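Local coordinates for protein neurotoxin (Clostridium botulinum, PDB 3N7L) that probably binds gangliosides on the neuronal surface through its receptor-binding domain, the part of the botulinum neurotoxin that attaches it to nerve cells, at residues 55-60 and 180-185. Numbering follows the deposited sequence.
Sequences KVIVTQ and TITFQM
Val56, Val58, Ile181 and Phe183 form the apolar side of two antiparallel strands, 55-59 and 180-187, in one sheet of the concanavalin-like beta sandwich that makes up the N-terminal half of the receptor-binding domain. Leu9 of the opposing sheet meets Val58 and Ile181, Ile210 meets Ile181 and Leu11 meets Phe183, while Val56 touches Val28 of the neighbouring strand; branched or aromatic residues suit this buried interior. CB of Val56 packs 3.8 Å from CB of Phe183. With its CG anti to the carbonyl carbon (chi1 -69°), Phe183 slants its ring toward Val58, bringing CE2 of Phe183 within 4.2 Å of CG2 of Val58, while O of Val56 lies at the ring edge, near its plane. Beyond the pair, Phe208 meets this ring edge-to-face.

The backbones are joined at two hydrogen-bonded pairs, Val56 with Phe183 and Val58 with Ile181, each closed by two N-H...O bonds. The straightest runs from N of Val58 to O of Ile181, 2.8 Å at 176°. The strands 27-31 and 91-93 flank the pair, so both are interior strands of their sheet.

Ile57, Thr59, Thr180 and Thr182 occupy the other face, which is partly exposed; beta-branched residues favour the extended backbone, and threonine adds a hydroxyl where water can approach. CG2 of Ile57 touches CG2 of Thr180 at 3.8 Å. At one end, Gln60 brings its amide NE2 3.5 Å from CD1 of Ile181 and makes a weak hydrogen bond to O of Lys179. At the other, Lys55 stretches its fully extended chain past Thr182, with CE of Lys55 3.7 Å from CG2 of Thr182. The Gln184 amide, whose OE1 accepts a hydrogen bond from ND2 of Asn186, borders the same lysine chain, its NE2 lying 3.5 Å from CB of Lys55.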
ATOM      1  N   LYS A  55     -16.040   7.590 -15.679  1.00 35.92           N
ATOM      2  CA  LYS A  55     -16.253   6.371 -16.441  1.00 35.29           C
ATOM      3  C   LYS A  55     -15.202   6.276 -17.537  1.00 33.89           C
ATOM      4  O   LYS A  55     -15.013   7.217 -18.306  1.00 33.90           O
ATOM      5  CB  LYS A  55     -17.655   6.388 -17.060  1.00 37.32           C
ATOM      6  CG  LYS A  55     -18.002   5.165 -17.882  1.00 39.13           C
ATOM      7  CD  LYS A  55     -19.399   5.299 -18.473  1.00 41.26           C
ATOM      8  CE  LYS A  55     -19.800   4.048 -19.229  1.00 41.92           C
ATOM      9  NZ  LYS A  55     -21.163   4.176 -19.813  1.00 45.27           N
ATOM     10  N   VAL A  56     -14.506   5.146 -17.596  1.00 32.18           N
ATOM     11  CA  VAL A  56     -13.491   4.930 -18.621  1.00 31.95           C
ATOM     12  C   VAL A  56     -13.914   3.733 -19.464  1.00 31.71           C
ATOM     13  O   VAL A  56     -14.104   2.631 -18.947  1.00 30.77           O
ATOM     14  CB  VAL A  56     -12.095   4.660 -18.005  1.00 31.92           C
ATOM     15  CG1 VAL A  56     -11.080   4.376 -19.112  1.00 31.99           C
ATOM     16  CG2 VAL A  56     -11.645   5.867 -17.187  1.00 32.06           C
ATOM     17  N   ILE A  57     -14.071   3.954 -20.763  1.00 31.70           N
ATOM     18  CA  ILE A  57     -14.487   2.885 -21.658  1.00 31.74           C
ATOM     19  C   ILE A  57     -13.401   2.504 -22.652  1.00 32.03           C
ATOM     20  O   ILE A  57     -12.937   3.333 -23.439  1.00 32.08           O
ATOM     21  CB  ILE A  57     -15.747   3.283 -22.442  1.00 33.63           C
ATOM     22  CG1 ILE A  57     -16.844   3.709 -21.467  1.00 32.91           C
ATOM     23  CG2 ILE A  57     -16.223   2.106 -23.286  1.00 33.38           C
ATOM     24  CD1 ILE A  57     -18.074   4.278 -22.139  1.00 37.95           C
ATOM     25  N   VAL A  58     -12.994   1.241 -22.602  1.00 30.90           N
ATOM     26  CA  VAL A  58     -11.976   0.734 -23.503  1.00 30.92           C
ATOM     27  C   VAL A  58     -12.621  -0.256 -24.468  1.00 32.72           C
ATOM     28  O   VAL A  58     -13.194  -1.266 -24.050  1.00 32.50           O
ATOM     29  CB  VAL A  58     -10.851   0.010 -22.735  1.00 30.91           C
ATOM     30  CG1 VAL A  58      -9.808  -0.518 -23.711  1.00 30.49           C
ATOM     31  CG2 VAL A  58     -10.203   0.962 -21.735  1.00 29.10           C
ATOM     32  N   THR A  59     -12.542   0.049 -25.757  1.00 33.58           N
ATOM     33  CA  THR A  59     -13.105  -0.820 -26.784  1.00 34.25           C
ATOM     34  C   THR A  59     -11.946  -1.357 -27.610  1.00 36.45           C
ATOM     35  O   THR A  59     -11.283  -0.608 -28.331  1.00 35.87           O
ATOM     36  CB  THR A  59     -14.062  -0.050 -27.704  1.00 33.91           C
ATOM     37  OG1 THR A  59     -15.075   0.578 -26.911  1.00 34.31           O
ATOM     38  CG2 THR A  59     -14.724  -0.996 -28.703  1.00 33.71           C
ATOM     39  N   GLN A  60     -11.694  -2.654 -27.499  1.00 38.56           N
ATOM     40  CA  GLN A  60     -10.593  -3.258 -28.229  1.00 42.30           C
ATOM     41  C   GLN A  60     -11.016  -3.912 -29.536  1.00 44.64           C
ATOM     42  O   GLN A  60     -12.186  -3.857 -29.923  1.00 45.34           O
ATOM     43  CB  GLN A  60      -9.871  -4.262 -27.325  1.00 42.85           C
ATOM     44  CG  GLN A  60     -10.782  -5.263 -26.649  1.00 45.17           C
ATOM     45  CD  GLN A  60     -10.302  -5.630 -25.254  1.00 45.00           C
ATOM     46  OE1 GLN A  60      -9.100  -5.726 -25.003  1.00 43.40           O
ATOM     47  NE2 GLN A  60     -11.243  -5.851 -24.341  1.00 43.59           N
ATOM     48  N   THR A 180     -15.453  -4.729 -24.943  1.00 35.13           N
ATOM     49  CA  THR A 180     -15.556  -3.466 -24.222  1.00 34.19           C
ATOM     50  C   THR A 180     -15.329  -3.658 -22.726  1.00 31.06           C
ATOM     51  O   THR A 180     -15.875  -4.573 -22.121  1.00 29.24           O
ATOM     52  CB  THR A 180     -16.944  -2.812 -24.426  1.00 35.31           C
ATOM     53  OG1 THR A 180     -17.091  -2.421 -25.796  1.00 38.18           O
ATOM     54  CG2 THR A 180     -17.097  -1.581 -23.539  1.00 35.52           C
ATOM     55  N   ILE A 181     -14.507  -2.789 -22.144  1.00 30.85           N
ATOM     56  CA  ILE A 181     -14.216  -2.836 -20.714  1.00 29.27           C
ATOM     57  C   ILE A 181     -14.564  -1.466 -20.145  1.00 28.05           C
ATOM     58  O   ILE A 181     -14.060  -0.441 -20.610  1.00 27.07           O
ATOM     59  CB  ILE A 181     -12.725  -3.133 -20.440  1.00 29.33           C
ATOM     60  CG1 ILE A 181     -12.332  -4.456 -21.093  1.00 28.06           C
ATOM     61  CG2 ILE A 181     -12.476  -3.219 -18.924  1.00 28.97           C
ATOM     62  CD1 ILE A 181     -10.853  -4.729 -21.058  1.00 30.28           C
ATOM     63  N   THR A 182     -15.434  -1.454 -19.144  1.00 27.36           N
ATOM     64  CA  THR A 182     -15.869  -0.211 -18.531  1.00 28.33           C
ATOM     65  C   THR A 182     -15.416  -0.073 -17.081  1.00 28.35           C
ATOM     66  O   THR A 182     -15.791  -0.878 -16.220  1.00 27.89           O
ATOM     67  CB  THR A 182     -17.407  -0.095 -18.572  1.00 30.41           C
ATOM     68  OG1 THR A 182     -17.854  -0.135 -19.935  1.00 33.22           O
ATOM     69  CG2 THR A 182     -17.862   1.202 -17.930  1.00 29.42           C
ATOM     70  N   PHE A 183     -14.603   0.949 -16.827  1.00 27.14           N
ATOM     71  CA  PHE A 183     -14.107   1.249 -15.485  1.00 27.81           C
ATOM     72  C   PHE A 183     -15.066   2.278 -14.885  1.00 27.84           C
ATOM     73  O   PHE A 183     -15.134   3.417 -15.347  1.00 26.90           O
ATOM     74  CB  PHE A 183     -12.697   1.849 -15.552  1.00 26.38           C
ATOM     75  CG  PHE A 183     -11.636   0.879 -16.001  1.00 26.95           C
ATOM     76  CD1 PHE A 183     -10.762   0.303 -15.079  1.00 25.29           C
ATOM     77  CD2 PHE A 183     -11.497   0.556 -17.349  1.00 27.03           C
ATOM     78  CE1 PHE A 183      -9.762  -0.572 -15.495  1.00 25.95           C
ATOM     79  CE2 PHE A 183     -10.497  -0.323 -17.774  1.00 27.80           C
ATOM     80  CZ  PHE A 183      -9.629  -0.887 -16.847  1.00 26.15           C
ATOM     81  N   GLN A 184     -15.817   1.873 -13.868  1.00 28.25           N
ATOM     82  CA  GLN A 184     -16.773   2.770 -13.236  1.00 29.62           C
ATOM     83  C   GLN A 184     -17.306   2.121 -11.972  1.00 30.52           C
ATOM     84  O   GLN A 184     -17.614   0.930 -11.959  1.00 30.84           O
ATOM     85  CB  GLN A 184     -17.929   3.073 -14.203  1.00 30.92           C
ATOM     86  CG  GLN A 184     -19.027   3.959 -13.628  1.00 34.49           C
ATOM     87  CD  GLN A 184     -20.101   4.309 -14.656  1.00 36.49           C
ATOM     88  OE1 GLN A 184     -20.737   3.427 -15.234  1.00 35.93           O
ATOM     89  NE2 GLN A 184     -20.303   5.604 -14.884  1.00 38.39           N
ATOM     90  N   MET A 185     -17.407   2.903 -10.906  1.00 30.84           N
ATOM     91  CA  MET A 185     -17.907   2.384  -9.643  1.00 32.78           C
ATOM     92  C   MET A 185     -19.430   2.424  -9.606  1.00 32.36           C
ATOM     93  O   MET A 185     -20.037   3.473  -9.353  1.00 31.97           O
ATOM     94  CB  MET A 185     -17.314   3.184  -8.491  1.00 32.74           C
ATOM     95  CG  MET A 185     -15.806   3.247  -8.568  1.00 37.72           C
ATOM     96  SD  MET A 185     -15.078   3.896  -7.087  1.00 40.79           S
ATOM     97  CE  MET A 185     -15.074   2.427  -6.062  1.00 42.24           C
TER